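Local coordinates for protein taurocyamine kinase (Schistosoma mansoni, PDB 4WOD) that reversibly transfers phosphate between ATP and guanidino compounds such as taurocyamine, using two fused phosphagen kinase repeats and magnesium, at residues A[466-471]-A[598-603]; A[635-640]-A[693-698]; A[504-509]-A[564-569]; A[428-433]-A[494-499]; A[290-295]-A[555-560]. The protein carries 4 engineered substitutions. All coordinates share one frame; numbering follows the deposited sequence.

Interaction 1 (A[466-471]-A[598-603]); sequences SKLPFG and NLAAVY
The capped first turn of helix 599-614 meets the loop that leads into strand 480-489, where Phe470 sets its ring edge against the face of Tyr603. The ring planes stand at 83° with centroids 5.4 Å apart, an edge-to-face (T-shaped) pair in which Phe470 CZ comes 3.8 Å from Tyr603 CG. With CG lodged between backbone N and carbonyl carbon (chi1 44°), the Phe470 ring is turned toward the first helical turn, edge toward Ala600 and Tyr603. Leu599 CD2 then lies over one of its faces, 4.1 Å from the centroid, in a CH-pi contact. Leu468 CD2 approaches the Tyr603 ring obliquely, 3.8 Å from CE2, while its other branch, CD1, rests near Ala600 CB at 4.0 Å. This helix packs on the antiparallel sheet of the second phosphagen kinase catalytic domain, with Leu599 and Val602 both leaning on strand 480-489 at Thr483 and Val485. Backbone evidence agrees: Ala600 N donates to Gly471 O over 3.2 Å at 161°, using an N-H of the first turn, where no helical carbonyl is available. Asn598 is the N-cap, OD1 accepting weakly from Ala601 N at 3.3 Å, and Tyr603 OH is bonded to Phe462 O.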
# COMPACT_ATOMS: atom_id res chain seq x y z
N SER A 466 9.71 42.98 18.49
CA SER A 466 9.31 43.63 19.74
C SER A 466 8.17 44.62 19.53
O SER A 466 7.53 45.07 20.48
CB SER A 466 10.50 44.34 20.39
OG SER A 466 10.95 45.41 19.57
N LYS A 467 7.90 44.96 18.27
CA LYS A 467 6.81 45.88 17.96
C LYS A 467 5.99 45.32 16.80
O LYS A 467 5.95 45.89 15.71
CB LYS A 467 7.36 47.27 17.64
CG LYS A 467 6.43 48.41 18.08
CD LYS A 467 7.05 49.79 17.88
CE LYS A 467 6.01 50.90 18.10
NZ LYS A 467 6.60 52.29 18.11
N LEU A 468 5.34 44.19 17.05
CA LEU A 468 4.53 43.53 16.04
C LEU A 468 3.13 44.16 15.92
O LEU A 468 2.62 44.73 16.88
CB LEU A 468 4.41 42.04 16.37
CG LEU A 468 5.69 41.21 16.30
CD1 LEU A 468 5.52 39.92 17.08
CD2 LEU A 468 6.08 40.92 14.84
N PRO A 469 2.51 44.06 14.74
CA PRO A 469 1.18 44.67 14.59
C PRO A 469 0.06 43.72 14.97
O PRO A 469 -1.03 43.78 14.39
CB PRO A 469 1.12 45.01 13.10
CG PRO A 469 1.90 43.89 12.47
CD PRO A 469 3.02 43.56 13.45
N PHE A 470 0.32 42.83 15.92
CA PHE A 470 -0.71 41.95 16.46
C PHE A 470 -0.23 41.49 17.83
O PHE A 470 0.95 41.55 18.13
CB PHE A 470 -0.98 40.75 15.53
CG PHE A 470 0.27 40.11 14.98
CD1 PHE A 470 0.68 40.36 13.68
CD2 PHE A 470 1.04 39.25 15.75
CE1 PHE A 470 1.83 39.78 13.15
CE2 PHE A 470 2.19 38.66 15.23
CZ PHE A 470 2.58 38.92 13.93
N GLY A 471 -1.16 41.06 18.68
CA GLY A 471 -0.81 40.65 20.02
C GLY A 471 -1.57 39.41 20.41
O GLY A 471 -1.36 38.33 19.84
N ASN A 598 -2.42 34.13 21.79
CA ASN A 598 -1.31 35.07 21.73
C ASN A 598 -0.39 34.81 20.53
O ASN A 598 0.66 34.18 20.65
CB ASN A 598 -0.49 35.01 23.01
CG ASN A 598 0.45 36.18 23.13
OD1 ASN A 598 0.64 36.94 22.18
ND2 ASN A 598 1.05 36.33 24.30
N LEU A 599 -0.82 35.34 19.39
CA LEU A 599 -0.13 35.18 18.11
C LEU A 599 1.24 35.83 18.11
O LEU A 599 2.17 35.33 17.49
CB LEU A 599 -1.00 35.76 16.99
CG LEU A 599 -0.39 35.87 15.59
CD1 LEU A 599 0.03 34.50 15.09
CD2 LEU A 599 -1.41 36.51 14.63
N ALA A 600 1.36 36.96 18.81
CA ALA A 600 2.63 37.67 18.83
C ALA A 600 3.70 36.79 19.46
O ALA A 600 4.83 36.79 18.98
CB ALA A 600 2.50 38.99 19.58
N ALA A 601 3.35 36.05 20.51
CA ALA A 601 4.32 35.19 21.19
C ALA A 601 4.64 33.91 20.39
O ALA A 601 5.77 33.43 20.42
CB ALA A 601 3.81 34.82 22.59
N VAL A 602 3.65 33.37 19.69
CA VAL A 602 3.89 32.20 18.84
C VAL A 602 4.80 32.60 17.67
O VAL A 602 5.76 31.91 17.33
CB VAL A 602 2.56 31.62 18.29
CG1 VAL A 602 2.83 30.37 17.44
CG2 VAL A 602 1.63 31.30 19.43
N TYR A 603 4.47 33.74 17.08
CA TYR A 603 5.20 34.26 15.92
C TYR A 603 6.65 34.57 16.28
O TYR A 603 7.57 34.19 15.57
CB TYR A 603 4.50 35.51 15.39
CG TYR A 603 5.13 36.09 14.16
CD1 TYR A 603 4.76 35.63 12.90
CD2 TYR A 603 6.08 37.10 14.24
CE1 TYR A 603 5.33 36.15 11.74
CE2 TYR A 603 6.65 37.65 13.07
CZ TYR A 603 6.27 37.16 11.82
OH TYR A 603 6.81 37.66 10.65

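Interaction 2 (A[635-640]-A[693-698]); sequences LGTSMR and LTELQA
Thr637 reaches across to Glu695 at the start of the C-terminal helix 695-715, joining the turn ahead of strand 639-646, in the antiparallel sheet of the second catalytic domain, to the helix packed beside that sheet. The turn is a type II' beta turn from Leu635 to Ser638, and Thr637 also forms an ST turn, its OG1 accepting from Met639 N at 3.1 Å; the same hydroxyl is also hydrogen-bonded to Arg690 O, outside the segments. Followed outward, Thr637 CB lies 4.0 Å from Glu695 CG, and the methyl CG2 presses against the backbone where the helix begins, 3.3 Å from Leu693 O and 3.6 Å from Glu695 N. Placing OG1 between the backbone N and the carbonyl carbon (chi1 63°) directs the hydroxyl to its own turn and hands the methyl to the helix. Met639, two residues on, also points toward the helix: its chain runs extended to SD, which sits 4.3 Å from Ala698 CB, then bends at chi3 (-81°) so that CE meets Glu695 CG at 3.8 Å, the two side chains crossing at about a right angle. Within the helix start, Thr694 and Gln697 close a capping box, Gln697 N donating to Thr694 OG1 and Thr694 N to Gln697 OE1. No direct hydrogen bond spans the segments. The Glu695 carboxylate divides its work instead: OE1 accepts from Thr461 N, while OE2 accepts a hydrogen bond from a water, 2.9 Å away, that also donates to Thr637 O at 2.6 Å.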
# COMPACT_ATOMS: atom_id res chain seq x y z
N LEU A 635 5.39 27.96 -1.64
CA LEU A 635 6.44 28.96 -1.87
C LEU A 635 6.24 30.35 -1.24
O LEU A 635 5.24 30.61 -0.57
CB LEU A 635 6.58 29.17 -3.39
CG LEU A 635 6.80 27.93 -4.23
CD1 LEU A 635 6.58 28.30 -5.72
CD2 LEU A 635 8.21 27.38 -4.02
N GLY A 636 7.20 31.23 -1.49
CA GLY A 636 7.14 32.60 -0.99
C GLY A 636 7.56 32.65 0.47
O GLY A 636 8.74 32.51 0.78
N THR A 637 6.59 32.85 1.35
CA THR A 637 6.82 32.81 2.78
C THR A 637 6.85 31.39 3.31
O THR A 637 7.46 31.12 4.34
CB THR A 637 5.72 33.55 3.55
OG1 THR A 637 4.47 32.88 3.32
CG2 THR A 637 5.62 34.99 3.10
N SER A 638 6.13 30.51 2.61
CA SER A 638 5.88 29.15 3.05
C SER A 638 5.25 29.14 4.43
O SER A 638 5.48 28.22 5.20
CB SER A 638 7.17 28.34 3.08
OG SER A 638 6.87 26.96 3.20
N MET A 639 4.48 30.17 4.74
CA MET A 639 4.02 30.43 6.10
C MET A 639 2.54 30.22 6.24
O MET A 639 1.75 30.78 5.48
CB MET A 639 4.35 31.85 6.54
CG MET A 639 3.89 32.16 7.96
SD MET A 639 4.53 33.74 8.59
CE MET A 639 6.19 33.22 9.09
N ARG A 640 2.17 29.44 7.24
CA ARG A 640 0.79 29.23 7.58
C ARG A 640 0.59 29.52 9.06
O ARG A 640 1.11 28.79 9.91
CB ARG A 640 0.35 27.80 7.23
CG ARG A 640 -1.12 27.49 7.51
CD ARG A 640 -1.40 26.01 7.21
NE ARG A 640 -2.79 25.61 7.41
CZ ARG A 640 -3.33 25.32 8.59
NH1 ARG A 640 -2.62 25.42 9.70
NH2 ARG A 640 -4.60 24.95 8.66
N LEU A 693 3.40 38.15 -0.69
CA LEU A 693 3.22 38.96 0.50
C LEU A 693 4.37 38.66 1.47
O LEU A 693 5.08 37.67 1.30
CB LEU A 693 1.85 38.69 1.14
CG LEU A 693 1.65 37.45 2.03
CD1 LEU A 693 0.23 37.45 2.61
CD2 LEU A 693 1.92 36.14 1.31
N THR A 694 4.57 39.50 2.48
CA THR A 694 5.64 39.22 3.43
C THR A 694 5.13 38.31 4.56
O THR A 694 3.93 38.07 4.68
CB THR A 694 6.24 40.50 4.05
OG1 THR A 694 5.23 41.15 4.83
CG2 THR A 694 6.75 41.45 2.95
N GLU A 695 6.06 37.81 5.37
CA GLU A 695 5.72 36.96 6.50
C GLU A 695 4.84 37.74 7.48
O GLU A 695 3.80 37.27 7.94
CB GLU A 695 7.00 36.45 7.20
CG GLU A 695 7.78 35.37 6.43
CD GLU A 695 8.67 35.90 5.30
OE1 GLU A 695 8.74 37.12 5.10
OE2 GLU A 695 9.33 35.08 4.62
N LEU A 696 5.27 38.96 7.76
CA LEU A 696 4.50 39.87 8.62
C LEU A 696 3.07 40.06 8.10
O LEU A 696 2.11 39.97 8.87
CB LEU A 696 5.23 41.21 8.72
CG LEU A 696 4.82 42.13 9.86
CD1 LEU A 696 4.98 41.42 11.20
CD2 LEU A 696 5.67 43.39 9.82
N GLN A 697 2.92 40.31 6.80
CA GLN A 697 1.59 40.48 6.24
C GLN A 697 0.79 39.18 6.34
O GLN A 697 -0.40 39.21 6.65
CB GLN A 697 1.67 40.97 4.79
CG GLN A 697 2.28 42.36 4.65
CD GLN A 697 2.63 42.74 3.22
OE1 GLN A 697 3.04 41.90 2.40
NE2 GLN A 697 2.46 44.02 2.91
N ALA A 698 1.45 38.05 6.09
CA ALA A 698 0.77 36.75 6.19
C ALA A 698 0.15 36.57 7.57
O ALA A 698 -1.01 36.21 7.70
CB ALA A 698 1.75 35.61 5.88
O HOH W 1 9.73 35.36 2.04
O HOH W 2 8.97 32.47 5.90

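Interaction 3 (A[504-509]-A[564-569]); sequences DRIKLE and WPVGRG
A stacked pair of arginines joins helix 502-517 to the loop between helix 553-558 and strand 569-573. The guanidinium of Arg505 lies flat on that of Arg568, planes 10° apart and centres 3.6 Å apart, with Arg568 NH2 only 3.2 Å from Arg505 CZ, over its centre. The closeness of the two charges is probably eased by carbonyl acceptors: Arg505 NH2 donates to Pro497 O, Arg568 NH2 to the oxygens of Arg562 and Gly560, and Arg568 NH1 to Val566 O. Trp564 CE3 sits over the opposite face of Arg568, sandwiching that group. Arg568 gets there by bending at chi2 (76°), which folds the chain back although its CB points away from the helix. In the second catalytic domain, this loop precedes a strand of the antiparallel sheet and makes a type II beta turn from Pro565 to Arg568. Gly567 within it has positive phi, and its CA packs 3.6 Å from Glu509 CD. Beside it, Ile506 CG1 and Val566 CG1 are tightly packed at 3.5 Å. Waters do the polar bridging: one donates to Arg505 O and Gly567 O, another to Glu509 OE2 and Arg568 O, and a third accepts from Gly567 N at 2.9 Å while donating to Glu509 OE1.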
# COMPACT_ATOMS: atom_id res chain seq x y z
N ASP A 504 21.50 10.50 0.98
CA ASP A 504 21.07 11.90 1.03
C ASP A 504 20.32 12.18 2.33
O ASP A 504 20.61 13.15 3.01
CB ASP A 504 20.15 12.27 -0.15
CG ASP A 504 20.86 12.24 -1.50
OD1 ASP A 504 22.11 12.32 -1.50
OD2 ASP A 504 20.15 12.16 -2.55
N ARG A 505 19.36 11.31 2.66
CA ARG A 505 18.53 11.49 3.85
C ARG A 505 19.36 11.45 5.12
O ARG A 505 19.14 12.26 6.03
CB ARG A 505 17.45 10.43 3.94
CG ARG A 505 16.43 10.44 2.82
CD ARG A 505 15.18 9.67 3.22
NE ARG A 505 14.40 9.31 2.04
CZ ARG A 505 13.38 10.01 1.57
NH1 ARG A 505 12.97 11.11 2.18
NH2 ARG A 505 12.75 9.59 0.48
N ILE A 506 20.30 10.50 5.17
CA ILE A 506 21.18 10.34 6.32
C ILE A 506 22.04 11.58 6.51
O ILE A 506 22.23 12.06 7.63
CB ILE A 506 22.10 9.09 6.16
CG1 ILE A 506 21.26 7.81 6.14
CG2 ILE A 506 23.12 9.03 7.27
CD1 ILE A 506 22.05 6.57 5.76
N LYS A 507 22.58 12.10 5.41
CA LYS A 507 23.40 13.29 5.52
C LYS A 507 22.54 14.50 5.90
O LYS A 507 22.94 15.30 6.75
CB LYS A 507 24.17 13.56 4.22
CG LYS A 507 24.99 14.86 4.31
CD LYS A 507 26.28 14.83 3.49
CE LYS A 507 27.18 16.00 3.85
NZ LYS A 507 28.47 15.97 3.09
N LEU A 508 21.34 14.61 5.30
CA LEU A 508 20.42 15.71 5.61
C LEU A 508 20.11 15.72 7.10
O LEU A 508 20.08 16.79 7.73
CB LEU A 508 19.11 15.57 4.83
CG LEU A 508 18.11 16.70 5.14
CD1 LEU A 508 18.64 18.04 4.64
CD2 LEU A 508 16.73 16.42 4.58
N GLU A 509 19.90 14.53 7.64
CA GLU A 509 19.48 14.41 9.03
C GLU A 509 20.63 14.82 9.96
O GLU A 509 20.40 15.43 11.01
CB GLU A 509 19.01 12.99 9.32
CG GLU A 509 18.59 12.75 10.77
CD GLU A 509 18.31 11.29 11.06
OE1 GLU A 509 19.11 10.42 10.61
OE2 GLU A 509 17.28 10.99 11.71
N TRP A 564 12.14 3.95 4.21
CA TRP A 564 11.51 4.24 5.49
C TRP A 564 12.17 3.47 6.64
O TRP A 564 12.54 2.30 6.49
CB TRP A 564 10.02 3.90 5.38
CG TRP A 564 9.21 4.31 6.54
CD1 TRP A 564 8.73 3.51 7.54
CD2 TRP A 564 8.77 5.64 6.84
NE1 TRP A 564 8.02 4.27 8.44
CE2 TRP A 564 8.02 5.58 8.04
CE3 TRP A 564 8.94 6.88 6.22
CZ2 TRP A 564 7.44 6.70 8.61
CZ3 TRP A 564 8.36 8.00 6.80
CH2 TRP A 564 7.62 7.90 7.99
N PRO A 565 12.36 4.15 7.78
CA PRO A 565 12.07 5.56 8.06
C PRO A 565 13.35 6.38 8.17
O PRO A 565 13.43 7.29 9.01
CB PRO A 565 11.37 5.48 9.42
CG PRO A 565 12.09 4.30 10.11
CD PRO A 565 12.79 3.47 9.02
N VAL A 566 14.35 6.06 7.36
CA VAL A 566 15.69 6.62 7.51
C VAL A 566 15.71 8.14 7.32
O VAL A 566 15.10 8.66 6.38
CB VAL A 566 16.67 5.94 6.53
CG1 VAL A 566 18.06 6.53 6.66
CG2 VAL A 566 16.72 4.46 6.80
N GLY A 567 16.41 8.83 8.20
CA GLY A 567 16.56 10.27 8.14
C GLY A 567 15.35 11.10 8.53
O GLY A 567 15.37 12.33 8.38
N ARG A 568 14.28 10.44 9.00
CA ARG A 568 13.09 11.13 9.47
C ARG A 568 13.06 11.25 11.00
O ARG A 568 13.57 10.38 11.69
CB ARG A 568 11.80 10.42 9.04
CG ARG A 568 11.39 10.60 7.57
CD ARG A 568 12.24 9.75 6.66
NE ARG A 568 11.61 9.55 5.36
CZ ARG A 568 11.88 8.54 4.53
NH1 ARG A 568 12.76 7.61 4.89
NH2 ARG A 568 11.24 8.46 3.37
N GLY A 569 12.43 12.31 11.51
CA GLY A 569 12.32 12.46 12.95
C GLY A 569 11.53 13.68 13.35
O GLY A 569 11.14 14.50 12.52
O HOH W 3 16.50 13.40 6.09
O HOH W 4 15.64 8.50 11.64
O HOH W 5 18.01 7.79 10.41

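Interaction 4 (A[428-433]-A[494-499]); sequences GEAECY and FLFPTI
Glu429 CA sits over the centre of the Phe496 ring, 3.6 Å from the centroid and just 7° off the ring normal, a CH-pi contact made by backbone instead of a side-chain tip. The ring reaches along the peptide that follows: CE2 lies 3.5 Å from Glu429 C, and CZ approaches Ala430 N at 3.3 Å. Its mount is fixed by Phe496 N, which donates to Gly428 O over 2.8 Å at 169°, although the donor stands above the carbonyl plane by 40°. Gly428 O is further flanked by Ile499 CG1 at 3.6 Å, and Ile499 CD1 also packs on Gly428 CA. Leu495 CD2 lies 3.6 Å from Glu429 CB and crosses the extended chain obliquely, also near the carboxylate. The contact thus fastens the turn that leads into helix 432-435, in the small N-terminal domain of the second phosphagen kinase repeat, to the connection between strand 480-489 and helix 502-517 of the catalytic domain. In the next shell, Glu429 is held by Thr403 OG1 and His405 ND1, one at each oxygen, and His587 makes an edge-to-face pair with Phe496. A type I turn from Glu429 to Cys432 shapes the first segment, and Gly428 N donates to Cys432 SG. A water accepts from Ala430 N at 2.9 Å and donates to Phe494 O.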
# COMPACT_ATOMS: atom_id res chain seq x y z
N GLY A 428 11.33 17.71 -7.38
CA GLY A 428 12.40 16.83 -6.95
C GLY A 428 13.61 17.53 -6.33
O GLY A 428 14.38 16.93 -5.60
N GLU A 429 13.77 18.81 -6.64
CA GLU A 429 14.84 19.64 -6.08
C GLU A 429 14.61 21.09 -6.51
O GLU A 429 13.82 21.34 -7.42
CB GLU A 429 16.22 19.16 -6.55
CG GLU A 429 16.50 19.36 -8.03
CD GLU A 429 17.97 19.14 -8.35
OE1 GLU A 429 18.82 19.64 -7.58
OE2 GLU A 429 18.28 18.43 -9.34
N ALA A 430 15.31 22.03 -5.89
CA ALA A 430 15.12 23.44 -6.15
C ALA A 430 15.29 23.77 -7.62
O ALA A 430 14.59 24.65 -8.13
CB ALA A 430 16.10 24.28 -5.31
N GLU A 431 16.21 23.07 -8.28
CA GLU A 431 16.54 23.38 -9.68
C GLU A 431 15.34 23.13 -10.60
O GLU A 431 15.27 23.66 -11.72
CB GLU A 431 17.74 22.55 -10.13
CG GLU A 431 18.28 22.95 -11.51
CD GLU A 431 19.40 22.05 -11.98
OE1 GLU A 431 20.35 21.84 -11.20
OE2 GLU A 431 19.33 21.54 -13.12
N CYS A 432 14.40 22.33 -10.13
CA CYS A 432 13.17 22.08 -10.88
C CYS A 432 12.48 23.38 -11.29
O CYS A 432 11.91 23.47 -12.38
CB CYS A 432 12.23 21.19 -10.05
SG CYS A 432 12.72 19.45 -10.02
N TYR A 433 12.58 24.40 -10.43
CA TYR A 433 11.89 25.66 -10.68
C TYR A 433 12.57 26.55 -11.72
O TYR A 433 12.05 27.60 -12.07
CB TYR A 433 11.72 26.45 -9.37
CG TYR A 433 10.74 25.78 -8.43
CD1 TYR A 433 9.37 25.98 -8.57
CD2 TYR A 433 11.18 24.93 -7.43
CE1 TYR A 433 8.45 25.38 -7.70
CE2 TYR A 433 10.27 24.29 -6.57
CZ TYR A 433 8.92 24.53 -6.70
OH TYR A 433 8.02 23.90 -5.83
N PHE A 494 20.55 19.75 -1.37
CA PHE A 494 19.89 18.44 -1.27
C PHE A 494 18.69 18.27 -2.19
O PHE A 494 17.84 19.16 -2.32
CB PHE A 494 19.43 18.20 0.18
CG PHE A 494 20.57 18.01 1.14
CD1 PHE A 494 21.10 16.74 1.37
CD2 PHE A 494 21.15 19.10 1.76
CE1 PHE A 494 22.17 16.57 2.24
CE2 PHE A 494 22.21 18.93 2.63
CZ PHE A 494 22.72 17.67 2.86
N LEU A 495 18.61 17.09 -2.79
CA LEU A 495 17.39 16.65 -3.43
C LEU A 495 16.26 16.66 -2.38
O LEU A 495 16.52 16.50 -1.19
CB LEU A 495 17.55 15.24 -4.01
CG LEU A 495 18.53 15.14 -5.16
CD1 LEU A 495 18.57 13.69 -5.68
CD2 LEU A 495 18.13 16.12 -6.25
N PHE A 496 15.04 16.86 -2.83
CA PHE A 496 13.88 16.92 -1.91
C PHE A 496 13.45 15.53 -1.42
O PHE A 496 13.88 14.53 -1.98
CB PHE A 496 12.72 17.64 -2.61
CG PHE A 496 12.96 19.10 -2.82
CD1 PHE A 496 14.05 19.73 -2.22
CD2 PHE A 496 12.11 19.85 -3.63
CE1 PHE A 496 14.27 21.10 -2.41
CE2 PHE A 496 12.32 21.19 -3.82
CZ PHE A 496 13.41 21.82 -3.21
N PRO A 497 12.60 15.46 -0.35
CA PRO A 497 12.30 14.14 0.22
C PRO A 497 11.55 13.22 -0.73
O PRO A 497 11.34 12.08 -0.40
CB PRO A 497 11.42 14.47 1.46
CG PRO A 497 11.82 15.89 1.84
CD PRO A 497 12.10 16.57 0.49
N THR A 498 11.15 13.73 -1.89
CA THR A 498 10.45 12.92 -2.88
C THR A 498 11.39 11.89 -3.50
O THR A 498 11.10 10.69 -3.48
CB THR A 498 9.84 13.81 -3.99
OG1 THR A 498 10.81 14.78 -4.40
CG2 THR A 498 8.56 14.54 -3.51
N ILE A 499 12.53 12.34 -4.02
CA ILE A 499 13.38 11.51 -4.85
C ILE A 499 14.76 11.26 -4.26
O ILE A 499 15.49 10.41 -4.76
CB ILE A 499 13.52 12.12 -6.29
CG1 ILE A 499 14.37 13.40 -6.28
CG2 ILE A 499 12.16 12.40 -6.85
CD1 ILE A 499 14.71 13.92 -7.70
O HOH W 6 17.38 21.37 -4.00

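Interaction 5 (A[290-295]-A[555-560]); sequences LPNFKE and LRDAGG
Pro291 drives its ring against the end of helix 553-558, and this is the close-packed part of a contact between the two fused kinase repeats: segment 290-295 belongs to the first catalytic domain, 555-560 to the second. Pro291 CB comes 3.2 Å from Arg556 O and 3.9 Å from Arg556 CG, while CG of the proline reaches Gly559 CA at 4.1 Å. That helix end is a Schellman motif, with Gly559 at positive phi and Gly560 N bonded back to Leu555 O. Asn292 adds to the tight side: its CB sits 3.2 Å from Asp557 OD1, the amide and carboxylate planes turned 41° apart. Its OD1 is taken by Arg414 NH2, whose neighbouring NH1 donates to Asp557 O, so one arginine of helix 409-418 clamps both segments. Toward Glu295 the fit is looser and rests on charge. Its OE2 is 3.5 Å from Arg556 NH1 but lies well out of the guanidinium plane, so no N-H points at it; the carboxylate comes over one face of the group, on a chain bent at chi2 (69°). What keeps Arg556 in place is its own neighbour Asp557, and the contact with Glu295 is probably only electrostatic. No hydrogen bond links the segments directly. Asp557, also bonded to Asn419 ND2, is gripped side-on at the guanidinium edge, Arg556 NE donating to OD1 at 2.8 Å and Arg556 NH2 reaching Asp557 OD2 at 3.1 Å.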
# COMPACT_ATOMS: atom_id res chain seq x y z
N LEU A 290 8.94 0.68 -6.82
CA LEU A 290 8.02 1.81 -6.83
C LEU A 290 7.29 1.82 -5.50
O LEU A 290 7.06 0.76 -4.91
CB LEU A 290 7.05 1.73 -8.01
CG LEU A 290 7.74 1.92 -9.37
CD1 LEU A 290 6.82 1.58 -10.50
CD2 LEU A 290 8.25 3.36 -9.52
N PRO A 291 6.96 3.02 -4.99
CA PRO A 291 6.32 3.10 -3.67
C PRO A 291 4.96 2.40 -3.63
O PRO A 291 4.63 1.78 -2.61
CB PRO A 291 6.17 4.60 -3.45
CG PRO A 291 7.32 5.18 -4.21
CD PRO A 291 7.42 4.34 -5.46
N ASN A 292 4.21 2.48 -4.72
CA ASN A 292 2.92 1.84 -4.81
C ASN A 292 2.91 0.57 -5.69
O ASN A 292 1.90 0.27 -6.32
CB ASN A 292 1.88 2.84 -5.33
CG ASN A 292 2.27 3.44 -6.67
OD1 ASN A 292 3.45 3.48 -7.01
ND2 ASN A 292 1.28 3.89 -7.44
N PHE A 293 4.04 -0.14 -5.71
CA PHE A 293 4.17 -1.44 -6.41
C PHE A 293 2.96 -2.34 -6.21
O PHE A 293 2.31 -2.75 -7.18
CB PHE A 293 5.45 -2.15 -5.93
CG PHE A 293 5.59 -3.59 -6.39
CD1 PHE A 293 5.61 -3.91 -7.74
CD2 PHE A 293 5.77 -4.62 -5.46
CE1 PHE A 293 5.76 -5.24 -8.16
CE2 PHE A 293 5.92 -5.94 -5.87
CZ PHE A 293 5.92 -6.25 -7.22
N LYS A 294 2.63 -2.64 -4.96
CA LYS A 294 1.45 -3.46 -4.66
C LYS A 294 0.16 -2.93 -5.31
O LYS A 294 -0.61 -3.70 -5.91
CB LYS A 294 1.25 -3.58 -3.15
CG LYS A 294 2.40 -4.27 -2.42
CD LYS A 294 2.50 -5.74 -2.80
CE LYS A 294 3.67 -6.45 -2.10
NZ LYS A 294 3.51 -6.54 -0.62
N GLU A 295 -0.08 -1.63 -5.20
CA GLU A 295 -1.31 -1.05 -5.72
C GLU A 295 -1.30 -1.14 -7.23
O GLU A 295 -2.34 -1.42 -7.84
CB GLU A 295 -1.48 0.41 -5.26
CG GLU A 295 -1.74 0.58 -3.74
CD GLU A 295 -0.52 0.23 -2.86
OE1 GLU A 295 0.62 0.17 -3.37
OE2 GLU A 295 -0.72 0.00 -1.64
N LEU A 555 1.72 11.69 -0.80
CA LEU A 555 3.14 11.77 -0.47
C LEU A 555 3.85 10.47 -0.87
O LEU A 555 4.94 10.52 -1.46
CB LEU A 555 3.34 12.05 1.03
CG LEU A 555 4.77 12.37 1.48
CD1 LEU A 555 5.45 13.30 0.50
CD2 LEU A 555 4.80 12.96 2.89
N ARG A 556 3.22 9.33 -0.59
CA ARG A 556 3.80 8.03 -0.92
C ARG A 556 4.16 7.95 -2.41
O ARG A 556 5.25 7.56 -2.76
CB ARG A 556 2.83 6.89 -0.56
CG ARG A 556 3.40 5.49 -0.79
CD ARG A 556 2.26 4.45 -0.85
NE ARG A 556 1.35 4.76 -1.95
CZ ARG A 556 0.11 4.29 -2.08
NH1 ARG A 556 -0.39 3.49 -1.15
NH2 ARG A 556 -0.63 4.63 -3.13
N ASP A 557 3.22 8.31 -3.27
CA ASP A 557 3.44 8.12 -4.70
C ASP A 557 4.38 9.19 -5.30
O ASP A 557 4.92 9.01 -6.41
CB ASP A 557 2.09 8.09 -5.41
CG ASP A 557 1.24 6.89 -4.98
OD1 ASP A 557 1.82 5.94 -4.42
OD2 ASP A 557 0.01 6.91 -5.18
N ALA A 558 4.59 10.28 -4.57
CA ALA A 558 5.66 11.22 -4.89
C ALA A 558 7.03 10.68 -4.45
O ALA A 558 8.06 11.20 -4.85
CB ALA A 558 5.40 12.56 -4.23
N GLY A 559 7.03 9.65 -3.61
CA GLY A 559 8.26 9.00 -3.20
C GLY A 559 8.70 9.38 -1.80
O GLY A 559 9.81 9.04 -1.38
N GLY A 560 7.84 10.07 -1.07
CA GLY A 560 8.21 10.66 0.21
C GLY A 560 8.37 9.68 1.38
O GLY A 560 8.76 10.10 2.47

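How the interactions relate
From the N terminus, segment 290-295 of the first repeat opens interaction 5, which closes at 555-560 and ties the two repeats together. Interaction 4 (428-433 with 494-499) falls within that span and joins the N-terminal and catalytic parts of the second repeat. Interaction 1, from 466-471 to 598-603, crosses 4 and 5 and joins the loop before strand 480-489 to helix 599-614. Interaction 3 lies within the span of 1, crosses 5 and joins helix 502-517 to the loop before strand 569-573. Interaction 2 follows in series, joining the start of strand 639-646 to helix 695-715. Interactions 3, 4 and 5 adjoin, Thr498 lying against Ala558; 2 touches 4 through Leu635 and Tyr433, and 1 through Leu696.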